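Local coordinates for p800 reaction center core protein (Heliobacterium modesticaldum, PDB 5V8K) that forms the core of a homodimeric photosynthetic reaction centre, carrying bacteriochlorophylls for light harvesting and charge separation, and binds a [4Fe-4S] cluster, at residues R64-G69 / G139-S144; T129-H134 / G167-F172; L133-Y138 / E148-S153. One frame throughout, in Å; residues are numbered along the deposited sequence.

Contact 1 (R64-G69 / G139-S144). With GBF (Bacteriochlorophyll g), chain J.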
# COMPACT_ATOMS: atom_id res chain seq x y z
N ARG A 64 3.83 -22.51 28.80
CA ARG A 64 2.84 -23.38 29.43
C ARG A 64 3.51 -24.49 30.23
O ARG A 64 3.08 -24.80 31.35
CB ARG A 64 1.89 -23.95 28.38
CG ARG A 64 0.89 -22.88 27.84
CD ARG A 64 -0.40 -22.86 28.69
NE ARG A 64 -1.32 -23.84 28.16
CZ ARG A 64 -2.00 -24.76 28.84
NH1 ARG A 64 -2.81 -25.54 28.16
NH2 ARG A 64 -1.87 -24.93 30.15
N LEU A 65 4.56 -25.12 29.68
CA LEU A 65 5.25 -26.17 30.43
C LEU A 65 5.70 -25.63 31.77
O LEU A 65 5.57 -26.29 32.81
CB LEU A 65 6.46 -26.71 29.67
CG LEU A 65 6.28 -27.49 28.37
CD1 LEU A 65 7.62 -28.00 27.92
CD2 LEU A 65 5.34 -28.61 28.59
N TYR A 66 6.29 -24.43 31.73
CA TYR A 66 6.73 -23.74 32.93
C TYR A 66 5.60 -23.58 33.94
O TYR A 66 5.77 -23.90 35.12
CB TYR A 66 7.29 -22.39 32.51
CG TYR A 66 7.61 -21.49 33.66
CD1 TYR A 66 8.70 -21.76 34.47
CD2 TYR A 66 6.82 -20.39 33.95
CE1 TYR A 66 9.01 -20.93 35.55
CE2 TYR A 66 7.11 -19.56 35.01
CZ TYR A 66 8.20 -19.84 35.79
OH TYR A 66 8.49 -19.04 36.85
N GLN A 67 4.45 -23.09 33.49
CA GLN A 67 3.32 -22.89 34.38
C GLN A 67 2.83 -24.21 34.96
O GLN A 67 2.29 -24.24 36.06
CB GLN A 67 2.20 -22.17 33.63
CG GLN A 67 0.97 -21.82 34.50
CD GLN A 67 -0.22 -21.35 33.67
OE1 GLN A 67 -0.40 -21.77 32.52
NE2 GLN A 67 -1.02 -20.47 34.24
N LEU A 68 2.98 -25.31 34.23
CA LEU A 68 2.56 -26.61 34.75
C LEU A 68 3.52 -27.17 35.80
O LEU A 68 3.22 -28.22 36.38
CB LEU A 68 2.42 -27.61 33.61
CG LEU A 68 1.34 -27.19 32.61
CD1 LEU A 68 1.64 -27.80 31.27
CD2 LEU A 68 -0.03 -27.62 33.10
N GLY A 69 4.60 -26.48 36.09
CA GLY A 69 5.58 -27.01 37.03
C GLY A 69 6.53 -28.05 36.46
O GLY A 69 7.21 -28.73 37.23
N GLY A 139 -0.83 -30.54 41.39
CA GLY A 139 -0.34 -29.18 41.49
C GLY A 139 0.04 -28.58 40.16
O GLY A 139 -0.02 -29.21 39.10
N ILE A 140 0.39 -27.30 40.24
CA ILE A 140 0.99 -26.55 39.16
C ILE A 140 2.19 -25.82 39.75
O ILE A 140 2.47 -25.92 40.94
CB ILE A 140 0.00 -25.56 38.51
CG1 ILE A 140 -0.50 -24.53 39.53
CG2 ILE A 140 -1.20 -26.29 37.91
CD1 ILE A 140 -1.23 -23.36 38.87
N LEU A 141 2.86 -25.03 38.92
CA LEU A 141 3.93 -24.20 39.45
C LEU A 141 3.40 -23.34 40.60
O LEU A 141 2.33 -22.73 40.49
CB LEU A 141 4.53 -23.34 38.35
CG LEU A 141 5.73 -22.49 38.76
CD1 LEU A 141 6.91 -23.37 39.02
CD2 LEU A 141 6.04 -21.44 37.67
N GLY A 142 4.11 -23.35 41.72
CA GLY A 142 3.74 -22.58 42.88
C GLY A 142 4.63 -21.36 43.06
O GLY A 142 5.59 -21.12 42.30
N PRO A 143 4.33 -20.55 44.08
CA PRO A 143 5.07 -19.28 44.25
C PRO A 143 6.53 -19.49 44.54
O PRO A 143 7.32 -18.55 44.38
CB PRO A 143 4.37 -18.61 45.43
CG PRO A 143 3.12 -19.37 45.65
CD PRO A 143 3.33 -20.75 45.14
N SER A 144 6.92 -20.68 44.97
CA SER A 144 8.29 -20.99 45.33
C SER A 144 9.10 -21.52 44.16
O SER A 144 10.22 -21.99 44.37
CB SER A 144 8.28 -22.02 46.45
OG SER A 144 7.66 -23.21 45.98
MG GBF J . -2.97 -32.25 26.08
CHA GBF J . -1.48 -29.13 26.68
CHB GBF J . -1.97 -33.25 29.10
CHC GBF J . -4.88 -35.03 25.49
CHD GBF J . -4.42 -30.77 23.15
NA GBF J . -1.82 -31.46 27.48
C1A GBF J . -1.27 -30.25 27.66
C2A GBF J . -0.72 -29.92 29.02
C3A GBF J . -0.55 -31.33 29.55
C4A GBF J . -1.52 -32.06 28.65
CMA GBF J . 0.87 -31.91 29.39
CAA GBF J . -1.53 -29.04 29.98
CBA GBF J . -2.96 -29.52 30.16
CGA GBF J . -3.84 -29.16 29.00
O1A GBF J . -3.90 -28.02 28.55
O2A GBF J . -4.94 -30.04 28.75
NB GBF J . -3.43 -33.88 27.21
C1B GBF J . -2.88 -34.18 28.40
C2B GBF J . -3.42 -35.36 28.87
C3B GBF J . -4.22 -35.87 27.85
C4B GBF J . -4.15 -34.93 26.78
CMB GBF J . -3.17 -36.00 30.21
CAB GBF J . -4.95 -37.15 28.04
CBB GBF J . -5.63 -37.85 27.18
NC GBF J . -4.35 -32.75 24.66
C1C GBF J . -4.96 -33.93 24.53
C2C GBF J . -5.83 -34.33 23.39
C3C GBF J . -5.62 -33.00 22.82
C4C GBF J . -4.79 -32.14 23.54
CMC GBF J . -5.18 -35.47 22.61
CAC GBF J . -6.23 -32.57 21.52
CBC GBF J . -7.15 -33.45 20.70
ND GBF J . -3.02 -30.49 25.10
C1D GBF J . -3.54 -29.94 24.00
C2D GBF J . -3.24 -28.41 23.59
C3D GBF J . -2.45 -28.29 24.74
C4D GBF J . -2.31 -29.42 25.59
CMD GBF J . -3.65 -27.49 22.49
CAD GBF J . -1.63 -27.21 25.34
OBD GBF J . -1.42 -25.99 25.05
CBD GBF J . -0.91 -27.76 26.55
CGD GBF J . 0.58 -27.68 26.40
O1D GBF J . 1.24 -28.05 25.45
O2D GBF J . 1.32 -27.11 27.47
CED GBF J . 2.69 -26.98 27.11
C1 GBF J . -5.63 -29.97 27.52
C2 GBF J . -6.23 -31.32 27.17
C3 GBF J . -7.29 -31.80 27.83
C4 GBF J . -7.86 -30.97 28.93
C5 GBF J . -7.86 -33.16 27.49
C6 GBF J . -7.90 -34.07 28.71
C7 GBF J . -8.38 -35.46 28.33
C8 GBF J . -9.26 -36.16 29.07
C9 GBF J . -9.71 -37.54 28.63
C10 GBF J . -9.84 -35.61 30.33
O HOH W 1 0.73 -29.55 36.78
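Leu141 N donates to Gln67 O where helix 58-67 ends in a Schellman motif. This is the one direct hydrogen bond between the two segments. It is 3.0 Å long with an N-H...O angle of 160°. Gly69 turns the chain with positive phi, and Gly69 N bonds back to Tyr66 O. A CB on Gly69 would press on the preceding carbonyl oxygen and lie close to Leu141 N. A water adds a polar link. It donates to Leu68 O at 2.9 Å; its approach to Gly139 O, 2.5 Å, is too short to be trusted.

The apolar part is a CH-pi contact. Leu141 CD2 lies over one face of the Tyr66 ring, 3.6 Å from its centroid and shifted toward CZ. Leu141 CG is anti to the backbone N (chi1 -176°), which carries the methyl over to the ring. Leu141 CB rests 3.3 Å from Gln67 O. The Gln67 amide turns elsewhere and bonds Gln229 O through NE2.

The third kind is pigment binding. Leu65 CD2 and Leu68 CD1 pack on the bacteriochlorophyll g of chain J. The Arg64 guanidinium serves three pigments: NE and NH2 bond oxygens of two others, while Arg64 NH1 donates to O1A of the chain J pigment at 2.7 Å.

Contact 2 (T129-H134 / G167-F172). With GBF (Bacteriochlorophyll g), chain Q.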
# COMPACT_ATOMS: atom_id res chain seq x y z
N THR A 129 -13.79 -30.65 36.10
CA THR A 129 -13.62 -31.31 37.40
C THR A 129 -12.26 -31.98 37.50
O THR A 129 -11.54 -31.80 38.49
CB THR A 129 -14.74 -32.34 37.60
OG1 THR A 129 -16.01 -31.68 37.52
CG2 THR A 129 -14.62 -33.04 38.96
N LEU A 130 -11.87 -32.74 36.47
CA LEU A 130 -10.60 -33.43 36.52
C LEU A 130 -9.43 -32.45 36.59
O LEU A 130 -8.42 -32.73 37.26
CB LEU A 130 -10.45 -34.35 35.30
CG LEU A 130 -11.38 -35.56 35.18
CD1 LEU A 130 -10.95 -36.39 33.98
CD2 LEU A 130 -11.36 -36.40 36.48
N TRP A 131 -9.54 -31.30 35.94
CA TRP A 131 -8.42 -30.37 36.00
C TRP A 131 -8.33 -29.72 37.37
O TRP A 131 -7.22 -29.53 37.89
CB TRP A 131 -8.52 -29.30 34.93
CG TRP A 131 -7.31 -28.39 35.00
CD1 TRP A 131 -7.28 -27.07 35.36
CD2 TRP A 131 -5.95 -28.78 34.78
NE1 TRP A 131 -5.98 -26.62 35.34
CE2 TRP A 131 -5.15 -27.65 34.99
CE3 TRP A 131 -5.33 -29.98 34.42
CZ2 TRP A 131 -3.75 -27.68 34.85
CZ3 TRP A 131 -3.96 -30.00 34.26
CH2 TRP A 131 -3.19 -28.88 34.49
N GLY A 132 -9.47 -29.34 37.96
CA GLY A 132 -9.48 -28.93 39.35
C GLY A 132 -8.83 -29.95 40.27
O GLY A 132 -8.11 -29.60 41.20
N LEU A 133 -9.11 -31.25 40.03
CA LEU A 133 -8.55 -32.31 40.87
C LEU A 133 -7.06 -32.49 40.61
O LEU A 133 -6.29 -32.81 41.54
CB LEU A 133 -9.28 -33.64 40.61
CG LEU A 133 -10.76 -33.74 40.97
CD1 LEU A 133 -11.30 -35.10 40.55
CD2 LEU A 133 -10.99 -33.53 42.44
N HIS A 134 -6.63 -32.31 39.36
CA HIS A 134 -5.20 -32.37 39.09
C HIS A 134 -4.46 -31.25 39.81
O HIS A 134 -3.41 -31.48 40.44
CB HIS A 134 -4.90 -32.28 37.59
CG HIS A 134 -3.45 -32.07 37.33
ND1 HIS A 134 -2.58 -33.12 37.14
CD2 HIS A 134 -2.70 -30.95 37.33
CE1 HIS A 134 -1.36 -32.65 36.98
NE2 HIS A 134 -1.40 -31.34 37.11
N GLY A 167 -11.06 -24.82 43.27
CA GLY A 167 -12.48 -24.87 43.54
C GLY A 167 -13.31 -24.28 42.40
O GLY A 167 -14.39 -24.79 42.09
N ASN A 168 -12.81 -23.22 41.77
CA ASN A 168 -13.52 -22.61 40.64
C ASN A 168 -13.73 -23.62 39.53
O ASN A 168 -14.81 -23.66 38.92
CB ASN A 168 -12.75 -21.40 40.12
CG ASN A 168 -13.29 -20.89 38.81
OD1 ASN A 168 -14.34 -20.26 38.76
ND2 ASN A 168 -12.58 -21.18 37.72
N HIS A 169 -12.74 -24.48 39.27
CA HIS A 169 -12.89 -25.47 38.20
C HIS A 169 -13.89 -26.54 38.58
O HIS A 169 -14.79 -26.87 37.79
CB HIS A 169 -11.54 -26.09 37.88
CG HIS A 169 -10.62 -25.14 37.18
ND1 HIS A 169 -9.97 -24.12 37.85
CD2 HIS A 169 -10.29 -25.01 35.88
CE1 HIS A 169 -9.24 -23.44 36.99
NE2 HIS A 169 -9.43 -23.95 35.79
N VAL A 170 -13.77 -27.07 39.79
CA VAL A 170 -14.71 -28.08 40.27
C VAL A 170 -16.13 -27.53 40.26
O VAL A 170 -17.09 -28.24 39.93
CB VAL A 170 -14.29 -28.56 41.67
CG1 VAL A 170 -15.24 -29.63 42.20
CG2 VAL A 170 -12.87 -29.09 41.65
N ALA A 171 -16.28 -26.25 40.60
CA ALA A 171 -17.62 -25.67 40.62
C ALA A 171 -18.18 -25.61 39.21
O ALA A 171 -19.34 -25.95 38.98
CB ALA A 171 -17.60 -24.29 41.27
N PHE A 172 -17.35 -25.23 38.24
CA PHE A 172 -17.79 -25.26 36.86
C PHE A 172 -18.16 -26.67 36.44
O PHE A 172 -19.10 -26.86 35.66
CB PHE A 172 -16.71 -24.68 35.93
CG PHE A 172 -16.91 -23.22 35.61
CD1 PHE A 172 -17.81 -22.82 34.61
CD2 PHE A 172 -16.21 -22.24 36.30
CE1 PHE A 172 -18.01 -21.50 34.32
CE2 PHE A 172 -16.39 -20.91 36.01
CZ PHE A 172 -17.30 -20.53 35.02
MG GBF Q . -9.08 -22.94 33.58
CHA GBF Q . -5.73 -23.76 33.00
CHB GBF Q . -8.12 -20.15 35.02
CHC GBF Q . -12.40 -22.06 33.35
CHD GBF Q . -9.89 -26.06 31.99
NA GBF Q . -7.31 -22.11 33.89
C1A GBF Q . -6.05 -22.46 33.67
C2A GBF Q . -5.05 -21.36 33.75
C3A GBF Q . -5.73 -20.62 34.90
C4A GBF Q . -7.15 -20.98 34.59
CMA GBF Q . -5.36 -21.09 36.30
CAA GBF Q . -5.03 -20.61 32.41
CBA GBF Q . -4.53 -19.19 32.49
CGA GBF Q . -5.66 -18.22 32.76
O1A GBF Q . -5.48 -17.30 33.54
O2A GBF Q . -7.03 -18.55 32.37
NB GBF Q . -10.09 -21.25 34.04
C1B GBF Q . -9.59 -20.25 34.77
C2B GBF Q . -10.64 -19.41 35.16
C3B GBF Q . -11.81 -19.97 34.67
C4B GBF Q . -11.43 -21.14 34.00
CMB GBF Q . -10.47 -18.15 35.97
CAB GBF Q . -13.21 -19.49 34.79
CBB GBF Q . -13.67 -18.47 35.48
NC GBF Q . -10.75 -23.88 32.86
C1C GBF Q . -11.99 -23.39 32.82
C2C GBF Q . -13.18 -24.11 32.28
C3C GBF Q . -12.28 -25.20 31.91
C4C GBF Q . -10.94 -25.07 32.26
CMC GBF Q . -14.13 -24.46 33.43
CAC GBF Q . -12.75 -26.43 31.24
CBC GBF Q . -14.19 -26.62 30.83
ND GBF Q . -8.20 -24.55 32.72
C1D GBF Q . -8.49 -25.71 32.18
C2D GBF Q . -7.34 -26.71 31.65
C3D GBF Q . -6.37 -25.79 32.06
C4D GBF Q . -6.81 -24.58 32.65
CMD GBF Q . -7.33 -28.07 31.00
CAD GBF Q . -4.89 -25.72 32.08
OBD GBF Q . -3.92 -26.46 31.67
CBD GBF Q . -4.47 -24.38 32.58
CGD GBF Q . -3.46 -24.47 33.70
O1D GBF Q . -3.73 -24.49 34.89
O2D GBF Q . -2.08 -24.51 33.37
CED GBF Q . -1.16 -24.63 34.47
C1 GBF Q . -8.04 -17.53 32.47
C2 GBF Q . -9.37 -18.11 32.07
C3 GBF Q . -10.22 -17.52 31.23
C4 GBF Q . -9.89 -16.18 30.65
C5 GBF Q . -11.51 -18.22 30.86
C6 GBF Q . -11.41 -18.66 29.41
C7 GBF Q . -12.67 -19.38 28.99
C8 GBF Q . -13.76 -18.75 28.51
C9 GBF Q . -13.79 -17.26 28.36
C10 GBF Q . -15.02 -19.49 28.09
C11 GBF Q . -14.90 -21.02 28.13
C12 GBF Q . -16.15 -21.63 27.55
C13 GBF Q . -16.68 -22.78 27.99
C14 GBF Q . -16.06 -23.56 29.11
C15 GBF Q . -17.93 -23.31 27.35
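Val170 and His169 meet Gly132 and Trp131 where two antiparallel helices, both predicted to span the membrane, pack closely. The short axes approach to 7.4 Å at 158°. No hydrogen bond joins the two segments.

Val170 lies against the bare backbone of Gly132, with its CG2 4.1 Å from Gly132 CA. A CB on Gly132 would clash with that methyl, so the missing side chain permits the close approach. Val170 also touches Leu152 and Phe154 of the loop that leads into helix 162-186.

His169 has two roles. Its CB packs on Gly132 CA at 3.8 Å. Its ring reaches the pigment, where His169 NE2 binds the magnesium of the bacteriochlorophyll g of chain Q at 2.5 Å. The CG lies anti to the carbonyl carbon (chi1 -71°), which swings the ring toward the magnesium, and ND1 bonds Met165 O one turn back, which helps fix the ring's rotation. Axial ligation by a helix histidine is characteristic of chlorophyll sites in this family.

Thr129 lies alongside Val170, its OG1 4.3 Å from Val170 O; that hydroxyl bonds Ala125 O in its own helix.

Trp131 flanks the ligating histidine and the pigment. Its edge, at CD1, points to the face of His169 in a T-shaped pair with planes at 68°. One indole face covers the pigment near CAD. An alanine here would probably uncover that part of the macrocycle and leave the His169 face without its aromatic neighbour. Trp131 NE1 also makes a weak hydrogen bond to O1D of the same pigment at 3.1 Å.

Contact 3 (L133-Y138 / E148-S153). With GBF (Bacteriochlorophyll g), chain O.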
# COMPACT_ATOMS: atom_id res chain seq x y z
N LEU A 133 -9.11 -31.25 40.03
CA LEU A 133 -8.55 -32.31 40.87
C LEU A 133 -7.06 -32.49 40.61
O LEU A 133 -6.29 -32.81 41.54
CB LEU A 133 -9.28 -33.64 40.61
CG LEU A 133 -10.76 -33.74 40.97
CD1 LEU A 133 -11.30 -35.10 40.55
CD2 LEU A 133 -10.99 -33.53 42.44
N HIS A 134 -6.63 -32.31 39.36
CA HIS A 134 -5.20 -32.37 39.09
C HIS A 134 -4.46 -31.25 39.81
O HIS A 134 -3.41 -31.48 40.44
CB HIS A 134 -4.90 -32.28 37.59
CG HIS A 134 -3.45 -32.07 37.33
ND1 HIS A 134 -2.58 -33.12 37.14
CD2 HIS A 134 -2.70 -30.95 37.33
CE1 HIS A 134 -1.36 -32.65 36.98
NE2 HIS A 134 -1.40 -31.34 37.11
N MET A 135 -4.95 -30.03 39.66
CA MET A 135 -4.40 -28.90 40.39
C MET A 135 -4.34 -29.21 41.88
O MET A 135 -3.30 -29.02 42.53
CB MET A 135 -5.26 -27.65 40.17
CG MET A 135 -5.24 -27.04 38.75
SD MET A 135 -6.38 -25.62 38.58
CE MET A 135 -5.58 -24.50 39.73
N ALA A 136 -5.44 -29.75 42.41
CA ALA A 136 -5.62 -29.91 43.85
C ALA A 136 -4.58 -30.85 44.43
O ALA A 136 -3.94 -30.54 45.44
CB ALA A 136 -7.02 -30.44 44.15
N PHE A 137 -4.41 -32.01 43.81
CA PHE A 137 -3.62 -33.09 44.39
C PHE A 137 -2.22 -33.21 43.80
O PHE A 137 -1.31 -33.65 44.50
CB PHE A 137 -4.36 -34.42 44.22
CG PHE A 137 -5.66 -34.50 44.99
CD1 PHE A 137 -5.70 -34.95 46.30
CD2 PHE A 137 -6.86 -34.15 44.38
CE1 PHE A 137 -6.90 -35.03 46.99
CE2 PHE A 137 -8.05 -34.22 45.07
CZ PHE A 137 -8.07 -34.66 46.37
N TYR A 138 -2.01 -32.83 42.54
CA TYR A 138 -0.70 -32.92 41.90
C TYR A 138 -0.05 -31.58 41.65
O TYR A 138 1.17 -31.48 41.72
CB TYR A 138 -0.82 -33.72 40.59
CG TYR A 138 -1.41 -35.10 40.88
CD1 TYR A 138 -0.62 -36.14 41.39
CD2 TYR A 138 -2.77 -35.36 40.71
CE1 TYR A 138 -1.16 -37.40 41.68
CE2 TYR A 138 -3.32 -36.59 40.98
CZ TYR A 138 -2.52 -37.61 41.48
OH TYR A 138 -3.07 -38.85 41.76
N GLU A 148 3.55 -27.35 43.09
CA GLU A 148 2.90 -27.40 44.40
C GLU A 148 1.42 -27.73 44.26
O GLU A 148 0.66 -26.95 43.65
CB GLU A 148 3.03 -26.07 45.15
CG GLU A 148 4.46 -25.61 45.45
CD GLU A 148 4.49 -24.22 46.09
OE1 GLU A 148 3.58 -23.91 46.89
OE2 GLU A 148 5.42 -23.43 45.79
N PRO A 149 0.95 -28.86 44.81
CA PRO A 149 -0.49 -29.11 44.86
C PRO A 149 -1.22 -27.92 45.46
O PRO A 149 -0.76 -27.31 46.42
CB PRO A 149 -0.61 -30.36 45.75
CG PRO A 149 0.74 -31.04 45.61
CD PRO A 149 1.73 -29.92 45.47
N THR A 150 -2.34 -27.55 44.85
CA THR A 150 -3.01 -26.32 45.25
C THR A 150 -3.91 -26.50 46.47
O THR A 150 -4.18 -25.52 47.18
CB THR A 150 -3.82 -25.75 44.07
OG1 THR A 150 -4.92 -26.61 43.75
CG2 THR A 150 -2.93 -25.60 42.82
N GLY A 151 -4.35 -27.72 46.76
CA GLY A 151 -5.49 -27.91 47.64
C GLY A 151 -6.78 -27.54 46.91
O GLY A 151 -6.80 -27.29 45.71
N LEU A 152 -7.87 -27.52 47.67
CA LEU A 152 -9.21 -27.30 47.14
C LEU A 152 -9.99 -26.47 48.14
O LEU A 152 -10.13 -26.87 49.30
CB LEU A 152 -9.93 -28.62 46.86
CG LEU A 152 -11.26 -28.57 46.12
CD1 LEU A 152 -11.12 -27.96 44.73
CD2 LEU A 152 -11.84 -29.97 46.04
N SER A 153 -10.49 -25.32 47.71
CA SER A 153 -11.30 -24.47 48.58
C SER A 153 -12.44 -23.87 47.76
O SER A 153 -12.30 -23.61 46.57
CB SER A 153 -10.47 -23.35 49.21
OG SER A 153 -11.31 -22.36 49.79
MG GBF O . -2.82 -35.15 35.61
CHA GBF O . 0.66 -35.62 35.66
CHB GBF O . -2.48 -33.41 32.85
CHC GBF O . -6.28 -35.14 35.50
CHD GBF O . -2.97 -37.77 38.07
NA GBF O . -1.25 -34.55 34.56
C1A GBF O . 0.09 -34.60 34.72
C2A GBF O . 0.89 -34.30 33.49
C3A GBF O . -0.08 -33.23 32.93
C4A GBF O . -1.36 -33.78 33.47
CMA GBF O . 0.14 -31.84 33.49
CAA GBF O . 1.10 -35.53 32.63
CBA GBF O . 1.13 -35.36 31.11
CGA GBF O . 0.81 -36.66 30.42
O1A GBF O . 1.00 -37.74 30.94
O2A GBF O . 0.07 -36.63 29.19
NB GBF O . -4.18 -34.48 34.25
C1B GBF O . -3.88 -33.63 33.26
C2B GBF O . -5.05 -33.14 32.70
C3B GBF O . -6.09 -33.63 33.46
C4B GBF O . -5.51 -34.41 34.46
CMB GBF O . -5.14 -32.27 31.49
CAB GBF O . -7.55 -33.39 33.28
CBB GBF O . -8.19 -32.55 32.49
NC GBF O . -4.27 -36.20 36.59
C1C GBF O . -5.59 -36.07 36.45
C2C GBF O . -6.61 -36.85 37.21
C3C GBF O . -5.50 -37.57 37.87
C4C GBF O . -4.21 -37.19 37.52
CMC GBF O . -7.40 -35.93 38.13
CAC GBF O . -5.70 -38.64 38.89
CBC GBF O . -7.07 -39.11 39.32
ND GBF O . -1.61 -36.41 36.64
C1D GBF O . -1.65 -37.36 37.56
C2D GBF O . -0.29 -38.06 38.12
C3D GBF O . 0.45 -37.25 37.28
C4D GBF O . -0.24 -36.33 36.44
CMD GBF O . 0.12 -39.11 39.11
CAD GBF O . 1.89 -37.01 37.09
OBD GBF O . 2.95 -37.62 37.43
CBD GBF O . 2.05 -36.03 36.01
CGD GBF O . 2.82 -34.83 36.48
O1D GBF O . 3.88 -34.55 35.95
O2D GBF O . 2.28 -34.01 37.56
CED GBF O . 2.35 -32.58 37.56
C1 GBF O . 0.46 -37.44 28.10
C2 GBF O . -0.74 -38.22 27.62
C3 GBF O . -1.50 -37.83 26.61
C4 GBF O . -1.21 -36.55 25.89
C5 GBF O . -2.70 -38.66 26.21
C6 GBF O . -2.35 -39.86 25.34
C7 GBF O . -3.67 -40.44 24.87
C8 GBF O . -3.75 -41.34 23.88
C9 GBF O . -2.49 -41.78 23.17
C10 GBF O . -5.10 -41.88 23.47
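Thr150 N and Gly151 N each donate to a carbonyl at the end of helix 113-137, and this is the tight part of the contact. Thr150 N bonds Met135 O at 2.9 Å in a nearly straight line (170°), with the donor tilted from the carbonyl plane. Gly151 N bonds Ala136 O at 3.1 Å, in the carbonyl plane and on a lone pair.

The Thr150 side chain is wedged against the same turn. Its OG1 stands between the backbone N and the carbonyl carbon (chi1 68°). From there it donates to Gly151 O at 2.8 Å and lies 3.7 Å from Met135 CB. Ala136 CA adds a C-H...O contact to Gly151 O at 3.4 Å.

The outer side is more open. The Pro149 ring is exposed, but its CB still presses on Ala136 O at 3.3 Å. The loose part is the exposed Leu152, which meets Ala136 only CB to CB, at 4.4 Å.

Away from the loop, the helix faces the bacteriochlorophyll g of chain O. His134 ND1 binds its magnesium at 2.6 Å, and the Tyr138 ring lies face-on over CHD. Tyr138 CB covers the His134 ring face opposite CHB. The loop's N-H groups thus bond the carbonyls at the C-terminal end of a helix whose histidine is the axial magnesium ligand, a common form of chlorophyll site in type I reaction centres.

Overall arrangement
From the N terminus, the chain first passes residues 64-69 at the end of helix 58-67. It then runs through mostly helical sequence to helix 113-137. Contact 1 closes this long loop just after that helix, at residues 139-144. Contact 3 closes a short one: the chain turns through the hairpin of strands 140-141 and 147-148 and returns to the helix end. Contact 2 spans further, to helix 162-186, and overlaps contact 3 at Leu133 and His134, with the contact 3 loop nested inside. Contact 1 crosses both. Ile140 O and Glu148 N join contacts 1 and 3, Leu152 packs on Val170 between contacts 3 and 2, and Leu68 meets Trp131 between contacts 1 and 2.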